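Local coordinates for PUM-HD domain-containing protein (Caenorhabditis elegans, PDB 7CGF), which binds RNA through its Pumilio homology domain and probably recognises sequence elements in the 3' untranslated regions of target mRNAs, at residues 68-73 and 84-89; 259-264 and 301-306; 200-205 and 212-217. The protein carries 2 engineered substitutions. All blocks are in the same frame, centred on the assembly; numbering follows the deposited sequence. Where two conformers were deposited one is given.

Contact 1: 68-73 and 84-89; sequences DEVVSN and NYVVQK. With nucleotides of chain B.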
loop_
_atom_site.group_PDB
_atom_site.type_symbol
_atom_site.label_atom_id
_atom_site.label_comp_id
_atom_site.label_asym_id
_atom_site.label_seq_id
_atom_site.Cartn_x
_atom_site.Cartn_y
_atom_site.Cartn_z
ATOM N N ASP A 68 33.414 3.590 9.327
ATOM C CA ASP A 68 33.527 3.612 10.783
ATOM C C ASP A 68 32.840 4.833 11.377
ATOM O O ASP A 68 32.240 4.746 12.452
ATOM C CB ASP A 68 34.994 3.577 11.220
ATOM C CG ASP A 68 35.559 2.174 11.246
ATOM O OD1 ASP A 68 34.812 1.219 10.953
ATOM O OD2 ASP A 68 36.759 2.024 11.565
ATOM N N GLU A 69 32.936 5.989 10.705
ATOM C CA GLU A 69 32.281 7.185 11.224
ATOM C C GLU A 69 30.767 7.139 11.008
ATOM O O GLU A 69 30.021 7.663 11.845
ATOM C CB GLU A 69 32.878 8.449 10.593
ATOM C CG GLU A 69 34.282 8.840 11.102
ATOM C CD GLU A 69 34.295 9.449 12.497
ATOM O OE1 GLU A 69 33.220 9.800 13.032
ATOM O OE2 GLU A 69 35.406 9.590 13.067
ATOM N N VAL A 70 30.294 6.530 9.913
ATOM C CA VAL A 70 28.850 6.306 9.766
ATOM C C VAL A 70 28.328 5.451 10.915
ATOM O O VAL A 70 27.300 5.763 11.535
ATOM C CB VAL A 70 28.528 5.661 8.404
ATOM C CG1 VAL A 70 27.066 5.200 8.362
ATOM C CG2 VAL A 70 28.803 6.635 7.267
ATOM N N VAL A 71 29.016 4.345 11.203
ATOM C CA VAL A 71 28.618 3.483 12.314
ATOM C C VAL A 71 28.657 4.242 13.635
ATOM O O VAL A 71 27.717 4.180 14.436
ATOM C CB VAL A 71 29.513 2.233 12.374
ATOM C CG1 VAL A 71 29.289 1.496 13.698
ATOM C CG2 VAL A 71 29.205 1.326 11.212
ATOM N N SER A 72 29.766 4.943 13.905
ATOM C CA SER A 72 29.899 5.600 15.194
ATOM C C SER A 72 28.877 6.712 15.375
ATOM O O SER A 72 28.500 7.005 16.512
ATOM C CB SER A 72 31.327 6.135 15.375
ATOM O OG SER A 72 31.490 7.378 14.731
ATOM N N ASN A 73 28.366 7.284 14.281
ATOM C CA ASN A 73 27.394 8.365 14.355
ATOM C C ASN A 73 26.014 7.943 13.861
ATOM O O ASN A 73 25.194 8.810 13.537
ATOM C CB ASN A 73 27.885 9.569 13.550
ATOM C CG ASN A 73 29.141 10.202 14.155
ATOM O OD1 ASN A 73 29.063 10.957 15.134
ATOM N ND2 ASN A 73 30.303 9.887 13.580
ATOM N N ASN A 84 20.254 10.783 6.435
ATOM C CA ASN A 84 19.653 9.473 6.262
ATOM C C ASN A 84 20.056 8.863 4.923
ATOM O O ASN A 84 20.183 7.638 4.826
ATOM C CB ASN A 84 18.121 9.554 6.426
ATOM C CG ASN A 84 17.408 10.106 5.198
ATOM O OD1 ASN A 84 17.015 9.354 4.298
ATOM N ND2 ASN A 84 17.195 11.411 5.182
ATOM N N TYR A 85 20.300 9.693 3.903
ATOM C CA TYR A 85 20.708 9.159 2.600
ATOM C C TYR A 85 22.088 8.530 2.660
ATOM O O TYR A 85 22.355 7.550 1.950
ATOM C CB TYR A 85 20.707 10.259 1.539
ATOM C CG TYR A 85 19.384 10.921 1.376
ATOM C CD1 TYR A 85 18.349 10.300 0.694
ATOM C CD2 TYR A 85 19.156 12.171 1.938
ATOM C CE1 TYR A 85 17.109 10.933 0.557
ATOM C CE2 TYR A 85 17.953 12.789 1.815
ATOM C CZ TYR A 85 16.930 12.176 1.139
ATOM O OH TYR A 85 15.736 12.833 1.029
ATOM N N VAL A 86 22.991 9.116 3.458
ATOM C CA VAL A 86 24.332 8.552 3.618
ATOM C C VAL A 86 24.256 7.170 4.246
ATOM O O VAL A 86 24.911 6.226 3.784
ATOM C CB VAL A 86 25.213 9.503 4.445
ATOM C CG1 VAL A 86 26.578 8.859 4.781
ATOM C CG2 VAL A 86 25.417 10.796 3.697
ATOM N N VAL A 87 23.438 7.015 5.291
ATOM C CA VAL A 87 23.262 5.699 5.890
ATOM C C VAL A 87 22.688 4.719 4.874
ATOM O O VAL A 87 23.142 3.569 4.776
ATOM C CB VAL A 87 22.387 5.775 7.154
ATOM C CG1 VAL A 87 22.278 4.366 7.787
ATOM C CG2 VAL A 87 22.976 6.803 8.148
ATOM N N GLN A 88 21.700 5.158 4.090
ATOM C CA GLN A 88 21.072 4.255 3.132
ATOM C C GLN A 88 22.061 3.730 2.100
ATOM O O GLN A 88 21.880 2.619 1.591
ATOM C CB GLN A 88 19.927 4.954 2.425
ATOM C CG GLN A 88 18.727 5.096 3.288
ATOM C CD GLN A 88 17.558 5.647 2.509
ATOM O OE1 GLN A 88 17.107 5.047 1.529
ATOM N NE2 GLN A 88 17.075 6.819 2.922
ATOM N N LYS A 89 23.081 4.519 1.749
ATOM C CA LYS A 89 24.050 4.054 0.762
ATOM C C LYS A 89 24.707 2.749 1.186
ATOM O O LYS A 89 25.083 1.939 0.329
ATOM C CB LYS A 89 25.138 5.108 0.531
ATOM C CG LYS A 89 24.712 6.302 -0.317
ATOM C CD LYS A 89 24.245 5.837 -1.681
ATOM C CE LYS A 89 24.134 6.986 -2.675
ATOM N NZ LYS A 89 23.561 6.497 -3.982
ATOM P P U B 7 6.406 13.112 1.933
ATOM O OP1 U B 7 6.012 14.554 1.918
ATOM O OP2 U B 7 6.235 12.262 0.730
ATOM O "O5'" U B 7 7.937 12.991 2.306
ATOM C "C5'" U B 7 8.921 13.400 1.385
ATOM C "C4'" U B 7 10.201 13.656 2.108
ATOM O "O4'" U B 7 10.813 12.407 2.478
ATOM C "C3'" U B 7 11.271 14.377 1.310
ATOM O "O3'" U B 7 11.053 15.780 1.372
ATOM C "C2'" U B 7 12.581 13.944 1.988
ATOM O "O2'" U B 7 12.954 14.900 2.978
ATOM C "C1'" U B 7 12.195 12.615 2.673
ATOM N N1 U B 7 12.928 11.397 2.236
ATOM C C2 U B 7 14.071 11.082 2.933
ATOM O O2 U B 7 14.498 11.813 3.805
ATOM N N3 U B 7 14.718 9.928 2.548
ATOM C C4 U B 7 14.307 9.074 1.547
ATOM O O4 U B 7 14.962 8.058 1.297
ATOM C C5 U B 7 13.096 9.454 0.890
ATOM C C6 U B 7 12.456 10.574 1.245
ATOM P P A B 8 11.452 16.724 0.142
ATOM O OP1 A B 8 10.765 18.036 0.298
ATOM O OP2 A B 8 11.377 15.876 -1.088
ATOM O "O5'" A B 8 13.000 16.986 0.348
ATOM C "C5'" A B 8 13.473 17.805 1.403
ATOM C "C4'" A B 8 14.834 18.351 1.064
ATOM O "O4'" A B 8 15.774 17.243 0.918
ATOM C "C3'" A B 8 14.900 19.139 -0.245
ATOM O "O3'" A B 8 15.853 20.189 -0.091
ATOM C "C2'" A B 8 15.459 18.109 -1.219
ATOM O "O2'" A B 8 16.080 18.657 -2.367
ATOM C "C1'" A B 8 16.447 17.375 -0.315
ATOM N N9 A B 8 16.857 16.045 -0.782
ATOM C C8 A B 8 16.066 15.083 -1.341
ATOM N N7 A B 8 16.727 13.996 -1.683
ATOM C C5 A B 8 18.044 14.265 -1.291
ATOM C C6 A B 8 19.236 13.532 -1.364
ATOM N N6 A B 8 19.350 12.295 -1.858
ATOM N N1 A B 8 20.360 14.118 -0.889
ATOM C C2 A B 8 20.301 15.354 -0.384
ATOM N N3 A B 8 19.236 16.129 -0.264
ATOM C C4 A B 8 18.130 15.529 -0.737
#
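Val70 meets Val86 and Val87 through methyl groups alone, one branch for each partner. Its CG1, opposite the backbone N (chi1 170°), points to Val87 CG2 at 4.4 Å, while Val70 CG2 approaches Val86 CG1 more closely, at 4.0 Å. All three valines are buried, and the 100 Å² lost between the segments is almost wholly theirs, more than half of it on Val70.

The side of helix 67-72 turned from the valines is polar and more open to solvent, with Asp68 and Ser72 exposed and Glu69 and Asn73 partly so. Here Glu69 O draws in three donors, Ser72 OG, Asn73 N and Asn73 ND2, the last at 2.8 Å with the oxygen close to the amide plane. This pins the Asn73 side chain at the end of the helix. Asp68 forms a salt bridge with Arg101.

Beyond the valines, the far face of 84-89 reads the RNA with the Asn-Tyr-x-x-Gln signature by which Pumilio repeats recognise uracil. Asn84 OD1 accepts from N3 of U7 of chain B at 2.9 Å, nearly straight at 169°, and Asn84 ND2 gives a weak bond to O2 of the same base. Gln88 NE2 donates to O4 of U7 of chain B at 2.9 Å, also nearly linear (174°), so N3 and O4 of the Watson-Crick edge are both engaged. Tyr85 presents one ring face to A8 of chain B, whose N6 lies 3.3 Å above the plane over the ring centre.

Helix 83-89 thus has valines on one side and base-reading residues on another. Leu37 of helix 37-41 covers Val70, Ala41 of that helix and helix 44-56 flank Val86, and Val122 of helix 119-129 covers Val87, Asn84 and Gln88.

Contact 2: 259-264 and 301-306; sequences EFATHK and VQMMKD. With nucleotides of chain B.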
loop_
_atom_site.group_PDB
_atom_site.type_symbol
_atom_site.label_atom_id
_atom_site.label_comp_id
_atom_site.label_asym_id
_atom_site.label_seq_id
_atom_site.Cartn_x
_atom_site.Cartn_y
_atom_site.Cartn_z
ATOM N N GLU A 259 -28.678 -0.816 -2.092
ATOM C CA GLU A 259 -27.999 -0.144 -0.989
ATOM C C GLU A 259 -26.496 -0.048 -1.237
ATOM O O GLU A 259 -25.903 1.017 -1.041
ATOM C CB GLU A 259 -28.289 -0.865 0.326
ATOM C CG GLU A 259 -29.694 -0.598 0.858
ATOM C CD GLU A 259 -30.011 0.889 0.935
ATOM O OE1 GLU A 259 -29.272 1.618 1.635
ATOM O OE2 GLU A 259 -30.986 1.327 0.279
ATOM N N PHE A 260 -25.869 -1.135 -1.703
ATOM C CA PHE A 260 -24.427 -1.083 -1.960
ATOM C C PHE A 260 -24.098 -0.103 -3.074
ATOM O O PHE A 260 -23.102 0.629 -2.999
ATOM C CB PHE A 260 -23.890 -2.473 -2.309
ATOM C CG PHE A 260 -23.471 -3.276 -1.114
ATOM C CD1 PHE A 260 -24.406 -3.999 -0.391
ATOM C CD2 PHE A 260 -22.144 -3.340 -0.740
ATOM C CE1 PHE A 260 -24.031 -4.740 0.711
ATOM C CE2 PHE A 260 -21.754 -4.083 0.357
ATOM C CZ PHE A 260 -22.707 -4.777 1.095
ATOM N N ALA A 261 -24.947 -0.041 -4.102
ATOM C CA ALA A 261 -24.620 0.740 -5.287
ATOM C C ALA A 261 -24.806 2.240 -5.082
ATOM O O ALA A 261 -24.166 3.034 -5.782
ATOM C CB ALA A 261 -25.482 0.283 -6.467
ATOM N N THR A 262 -25.676 2.637 -4.167
ATOM C CA THR A 262 -26.024 4.042 -4.014
ATOM C C THR A 262 -25.256 4.716 -2.891
ATOM O O THR A 262 -25.577 5.854 -2.541
ATOM C CB THR A 262 -27.530 4.206 -3.807
ATOM O OG1 THR A 262 -27.959 3.528 -2.621
ATOM C CG2 THR A 262 -28.281 3.648 -5.011
ATOM N N HIS A 263 -24.262 4.046 -2.311
ATOM C CA HIS A 263 -23.404 4.668 -1.315
ATOM C C HIS A 263 -22.015 4.872 -1.905
ATOM O O HIS A 263 -21.580 4.127 -2.794
ATOM C CB HIS A 263 -23.359 3.845 -0.021
ATOM C CG HIS A 263 -24.623 3.935 0.781
ATOM N ND1 HIS A 263 -25.757 3.217 0.467
ATOM C CD2 HIS A 263 -24.941 4.690 1.859
ATOM C CE1 HIS A 263 -26.713 3.509 1.332
ATOM N NE2 HIS A 263 -26.245 4.405 2.183
ATOM N N LYS A 264 -21.336 5.928 -1.421
ATOM C CA LYS A 264 -20.165 6.460 -2.112
ATOM C C LYS A 264 -19.066 5.420 -2.257
ATOM O O LYS A 264 -18.555 5.186 -3.356
ATOM C CB LYS A 264 -19.624 7.674 -1.359
ATOM C CG LYS A 264 -18.433 8.307 -2.002
ATOM C CD LYS A 264 -17.957 9.466 -1.108
ATOM C CE LYS A 264 -16.642 10.106 -1.580
ATOM N NZ LYS A 264 -16.724 10.861 -2.862
ATOM N N VAL A 301 -32.830 0.535 -13.312
ATOM C CA VAL A 301 -33.351 1.847 -13.678
ATOM C C VAL A 301 -33.149 2.840 -12.538
ATOM O O VAL A 301 -32.637 3.947 -12.745
ATOM C CB VAL A 301 -34.833 1.732 -14.074
ATOM C CG1 VAL A 301 -35.397 3.102 -14.406
ATOM C CG2 VAL A 301 -34.981 0.768 -15.244
ATOM N N GLN A 302 -33.534 2.451 -11.317
ATOM C CA GLN A 302 -33.287 3.284 -10.144
ATOM C C GLN A 302 -31.807 3.610 -10.005
ATOM O O GLN A 302 -31.436 4.743 -9.673
ATOM C CB GLN A 302 -33.783 2.580 -8.886
ATOM C CG GLN A 302 -35.233 2.126 -8.951
ATOM C CD GLN A 302 -35.658 1.347 -7.724
ATOM O OE1 GLN A 302 -35.231 1.641 -6.609
ATOM N NE2 GLN A 302 -36.494 0.332 -7.927
ATOM N N MET A 303 -30.946 2.627 -10.272
ATOM C CA MET A 303 -29.507 2.838 -10.159
ATOM C C MET A 303 -29.018 3.898 -11.137
ATOM O O MET A 303 -28.136 4.696 -10.807
ATOM C CB MET A 303 -28.781 1.509 -10.383
ATOM C CG MET A 303 -28.904 0.556 -9.203
ATOM S SD MET A 303 -28.261 -1.088 -9.609
ATOM C CE MET A 303 -26.526 -0.736 -9.872
ATOM N N MET A 304 -29.573 3.926 -12.346
ATOM C CA MET A 304 -29.117 4.889 -13.341
ATOM C C MET A 304 -29.470 6.320 -12.957
ATOM O O MET A 304 -28.849 7.254 -13.474
ATOM C CB MET A 304 -29.710 4.548 -14.710
ATOM C CG MET A 304 -29.131 3.287 -15.334
ATOM S SD MET A 304 -29.969 2.792 -16.853
ATOM C CE MET A 304 -29.258 3.969 -17.997
ATOM N N LYS A 305 -30.441 6.506 -12.069
ATOM C CA LYS A 305 -30.830 7.825 -11.590
ATOM C C LYS A 305 -29.967 8.317 -10.435
ATOM O O LYS A 305 -30.170 9.446 -9.976
ATOM C CB LYS A 305 -32.296 7.810 -11.149
ATOM C CG LYS A 305 -33.293 7.543 -12.276
ATOM C CD LYS A 305 -34.677 7.221 -11.725
ATOM C CE LYS A 305 -35.675 7.002 -12.854
ATOM N NZ LYS A 305 -36.958 6.418 -12.376
ATOM N N ASP A 306 -29.016 7.512 -9.958
ATOM C CA ASP A 306 -28.313 7.787 -8.713
ATOM C C ASP A 306 -26.878 8.232 -8.971
ATOM O O ASP A 306 -26.228 7.797 -9.927
ATOM C CB ASP A 306 -28.326 6.555 -7.791
ATOM C CG ASP A 306 -27.562 6.784 -6.497
ATOM O OD1 ASP A 306 -28.138 7.347 -5.537
ATOM O OD2 ASP A 306 -26.380 6.386 -6.435
ATOM P P G B 2 -17.245 13.873 -10.381
ATOM O OP1 G B 2 -16.437 14.898 -9.681
ATOM O OP2 G B 2 -16.715 13.295 -11.627
ATOM O "O5'" G B 2 -17.440 12.691 -9.323
ATOM C "C5'" G B 2 -18.204 12.894 -8.147
ATOM C "C4'" G B 2 -18.155 11.677 -7.258
ATOM O "O4'" G B 2 -18.786 10.561 -7.933
ATOM C "C3'" G B 2 -16.762 11.170 -6.929
ATOM O "O3'" G B 2 -16.171 11.914 -5.880
ATOM C "C2'" G B 2 -17.016 9.695 -6.602
ATOM O "O2'" G B 2 -17.549 9.540 -5.296
ATOM C "C1'" G B 2 -18.124 9.355 -7.600
ATOM N N9 G B 2 -17.588 8.730 -8.823
ATOM C C8 G B 2 -16.961 9.305 -9.906
ATOM N N7 G B 2 -16.593 8.441 -10.816
ATOM C C5 G B 2 -16.995 7.211 -10.303
ATOM C C6 G B 2 -16.876 5.899 -10.830
ATOM O O6 G B 2 -16.377 5.528 -11.897
ATOM N N1 G B 2 -17.434 4.950 -9.967
ATOM C C2 G B 2 -18.031 5.237 -8.771
ATOM N N2 G B 2 -18.493 4.180 -8.083
ATOM N N3 G B 2 -18.134 6.460 -8.256
ATOM C C4 G B 2 -17.606 7.381 -9.084
ATOM P P U B 3 -14.579 12.034 -5.757
ATOM O OP1 U B 3 -14.347 12.748 -4.477
ATOM O OP2 U B 3 -13.978 12.521 -7.011
ATOM O "O5'" U B 3 -14.114 10.512 -5.676
ATOM C "C5'" U B 3 -12.743 10.164 -5.600
ATOM C "C4'" U B 3 -12.493 9.436 -4.310
ATOM O "O4'" U B 3 -13.230 8.191 -4.304
ATOM C "C3'" U B 3 -11.062 9.019 -4.032
ATOM O "O3'" U B 3 -10.314 10.102 -3.513
ATOM C "C2'" U B 3 -11.236 7.886 -3.023
ATOM O "O2'" U B 3 -11.402 8.419 -1.720
ATOM C "C1'" U B 3 -12.574 7.270 -3.452
ATOM N N1 U B 3 -12.440 5.951 -4.114
ATOM C C2 U B 3 -12.556 4.891 -3.226
ATOM O O2 U B 3 -12.739 5.087 -2.036
ATOM N N3 U B 3 -12.454 3.644 -3.784
ATOM C C4 U B 3 -12.228 3.358 -5.109
ATOM O O4 U B 3 -12.150 2.191 -5.484
ATOM C C5 U B 3 -12.117 4.508 -5.968
ATOM C C6 U B 3 -12.215 5.741 -5.449
HETATM O O HOH W 1 -26.716 8.178 -3.443
#
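A chi1 of 178° turns Asp306 CG opposite its own backbone N and lays the carboxylate against Thr262. Thr262 in turn holds OG1 between its N and carbonyl carbon (chi1 61°), which orients OG1 to Phe258 O, its hydrogen-bond partner, and CG2 to the aspartate. The two side chains cross at about a right angle, with Thr262 CG2 3.5 Å from Asp306 CG.

Both carboxylate oxygens are held. OD2 accepts from the backbone N of Tyr308 and of Ala309, capping the start of helix 309-319; Asp306 OD1 takes a bond from a water at 2.7 Å. That water also donates to Thr262 O, again at 2.7 Å, and so bridges the segments.

On the buried side, the bend at the end of Met303 carries CE to within 3.7 Å of Ala261 CB, with Ala309 touching both residues. Toward the RNA, Lys264 NZ donates to O2' of G2 of chain B at 2.9 Å and more weakly to OP1 of U3 of chain B, a backbone contact that reads no base edge.

Two helix ends from successive predicted Pumilio repeats are joined here, as is characteristic of the all-helical superhelix of PUF domains.

Contact 3: 200-205 and 212-217; sequences RCLEHC and PVIGQI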
loop_
_atom_site.group_PDB
_atom_site.type_symbol
_atom_site.label_atom_id
_atom_site.label_comp_id
_atom_site.label_asym_id
_atom_site.label_seq_id
_atom_site.Cartn_x
_atom_site.Cartn_y
_atom_site.Cartn_z
ATOM N N ARG A 200 -1.645 -5.187 2.095
ATOM C CA ARG A 200 -0.378 -5.843 1.793
ATOM C C ARG A 200 -0.389 -7.293 2.270
ATOM O O ARG A 200 0.090 -8.195 1.565
ATOM C CB ARG A 200 0.776 -5.050 2.419
ATOM C CG ARG A 200 2.063 -4.996 1.597
ATOM C CD ARG A 200 1.893 -4.317 0.239
ATOM N NE ARG A 200 1.434 -2.937 0.373
ATOM C CZ ARG A 200 0.278 -2.467 -0.101
ATOM N NH1 ARG A 200 -0.056 -1.192 0.088
ATOM N NH2 ARG A 200 -0.541 -3.248 -0.779
ATOM N N CYS A 201 -0.971 -7.543 3.448
ATOM C CA CYS A 201 -1.119 -8.916 3.925
ATOM C C CYS A 201 -1.955 -9.759 2.975
ATOM O O CYS A 201 -1.611 -10.920 2.699
ATOM C CB CYS A 201 -1.744 -8.925 5.315
ATOM S SG CYS A 201 -0.597 -8.405 6.567
ATOM N N LEU A 202 -3.066 -9.210 2.467
ATOM C CA LEU A 202 -3.906 -9.973 1.541
ATOM C C LEU A 202 -3.174 -10.289 0.243
ATOM O O LEU A 202 -3.433 -11.334 -0.374
ATOM C CB LEU A 202 -5.196 -9.202 1.250
ATOM C CG LEU A 202 -6.088 -8.991 2.465
ATOM C CD1 LEU A 202 -7.218 -8.019 2.100
ATOM C CD2 LEU A 202 -6.642 -10.322 2.955
ATOM N N GLU A 203 -2.251 -9.418 -0.169
ATOM C CA GLU A 203 -1.475 -9.620 -1.392
ATOM C C GLU A 203 -0.383 -10.668 -1.230
ATOM O O GLU A 203 -0.124 -11.430 -2.167
ATOM C CB GLU A 203 -0.827 -8.311 -1.832
ATOM C CG GLU A 203 -1.784 -7.315 -2.425
ATOM C CD GLU A 203 -1.194 -5.925 -2.458
ATOM O OE1 GLU A 203 -0.062 -5.746 -1.951
ATOM O OE2 GLU A 203 -1.867 -5.013 -2.988
ATOM N N HIS A 204 0.296 -10.710 -0.076
ATOM C CA HIS A 204 1.538 -11.471 0.038
ATOM C C HIS A 204 1.509 -12.634 1.018
ATOM O O HIS A 204 2.375 -13.514 0.930
ATOM C CB HIS A 204 2.694 -10.551 0.448
ATOM C CG HIS A 204 3.015 -9.510 -0.568
ATOM N ND1 HIS A 204 3.826 -9.762 -1.654
ATOM C CD2 HIS A 204 2.640 -8.212 -0.669
ATOM C CE1 HIS A 204 3.935 -8.664 -2.383
ATOM N NE2 HIS A 204 3.227 -7.709 -1.808
ATOM N N CYS A 205 0.596 -12.646 1.972
ATOM C CA CYS A 205 0.618 -13.712 2.957
ATOM C C CYS A 205 0.009 -14.982 2.381
ATOM O O CYS A 205 -0.694 -14.958 1.371
ATOM C CB CYS A 205 -0.121 -13.281 4.216
ATOM S SG CYS A 205 0.770 -12.018 5.109
ATOM N N PRO A 212 -8.062 -16.429 8.222
ATOM C CA PRO A 212 -8.680 -15.779 9.386
ATOM C C PRO A 212 -8.766 -14.263 9.263
ATOM O O PRO A 212 -9.660 -13.659 9.863
ATOM C CB PRO A 212 -7.779 -16.201 10.550
ATOM C CG PRO A 212 -6.470 -16.553 9.913
ATOM C CD PRO A 212 -6.793 -17.100 8.565
ATOM N N VAL A 213 -7.840 -13.628 8.546
ATOM C CA VAL A 213 -7.935 -12.183 8.327
ATOM C C VAL A 213 -9.193 -11.864 7.530
ATOM O O VAL A 213 -9.993 -10.990 7.895
ATOM C CB VAL A 213 -6.666 -11.671 7.617
ATOM C CG1 VAL A 213 -6.839 -10.215 7.161
ATOM C CG2 VAL A 213 -5.454 -11.801 8.533
ATOM N N ILE A 214 -9.390 -12.588 6.432
ATOM C CA ILE A 214 -10.589 -12.407 5.623
ATOM C C ILE A 214 -11.831 -12.728 6.441
ATOM O O ILE A 214 -12.870 -12.071 6.306
ATOM C CB ILE A 214 -10.478 -13.261 4.350
ATOM C CG1 ILE A 214 -9.382 -12.658 3.455
ATOM C CG2 ILE A 214 -11.831 -13.335 3.596
ATOM C CD1 ILE A 214 -8.899 -13.577 2.324
ATOM N N GLY A 215 -11.743 -13.730 7.319
ATOM C CA GLY A 215 -12.901 -14.073 8.134
ATOM C C GLY A 215 -13.340 -12.938 9.041
ATOM O O GLY A 215 -14.539 -12.714 9.235
ATOM N N GLN A 216 -12.374 -12.186 9.584
ATOM C CA GLN A 216 -12.709 -11.018 10.394
ATOM C C GLN A 216 -13.366 -9.937 9.548
ATOM O O GLN A 216 -14.336 -9.306 9.980
ATOM C CB GLN A 216 -11.456 -10.434 11.067
ATOM C CG GLN A 216 -11.060 -10.981 12.441
ATOM C CD GLN A 216 -12.228 -11.477 13.274
ATOM O OE1 GLN A 216 -12.590 -12.631 13.159
ATOM N NE2 GLN A 216 -12.804 -10.622 14.122
ATOM N N ILE A 217 -12.835 -9.693 8.349
ATOM C CA ILE A 217 -13.438 -8.693 7.462
ATOM C C ILE A 217 -14.894 -9.043 7.173
ATOM O O ILE A 217 -15.771 -8.172 7.194
ATOM C CB ILE A 217 -12.607 -8.561 6.172
ATOM C CG1 ILE A 217 -11.210 -8.009 6.493
ATOM C CG2 ILE A 217 -13.329 -7.653 5.168
ATOM C CD1 ILE A 217 -10.177 -8.225 5.404
#
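Leu202 makes every close apolar contact with 212-217, using both of its methyls. Its CD2 lies 3.6 Å from Ile214 CG1 and 4.2 Å from Val213 CG1, whereas Leu202 CD1 reaches Ile217 CD1 at 4.4 Å. The Leu202 and Ile214 side chains approach at a slant. Ile214 places CG1 beside its backbone N (chi1 -69°), which brings the longer branch to the leucine. With the axes of the two short segments 11.1 Å apart and 136° between their directions, the backbones stay well separated and only branched side chains span the gap.

The ionic interaction stays within the first helix. Arg200 NH2 donates to Glu203 OE1 at 2.8 Å in a salt bridge; the oxygen lies close to the guanidinium plane but is met from above the carboxylate plane. Further bonds from Arg200 NH1 to Gln160 and from Glu203 OE2 to His236 tie this pair to helices 155-165 and 230-240, respectively, and Arg200 packs on a guanine base of the bound RNA.

Helices 194-204 and 207-219 form a hairpin: helix 230-240 lies against Leu202 and Ile217, helix 155-165 against Arg200 and Cys201, while helices 172-178 and 184-189 both cover Val213.

In the fold
The three contacts follow one another along a single Pumilio homology domain in the order 1, 3, 2, with none touching another. Contacts 1 and 2 lie on opposite sides of the chain's centre, their own centres 56 Å apart; contact 3 falls between them in sequence, 37 Å from contact 1 and 29 Å from contact 2, centre to centre. The RNA connects them: contact 1 engages the bases of U7 and A8 of chain B, contact 2 holds the backbone of G2 and U3 of chain B, and contact 3 comes within about 3 Å of the nucleic acid at its nearest atom. The strand therefore runs antiparallel to the protein, its earlier nucleotides near the later repeats.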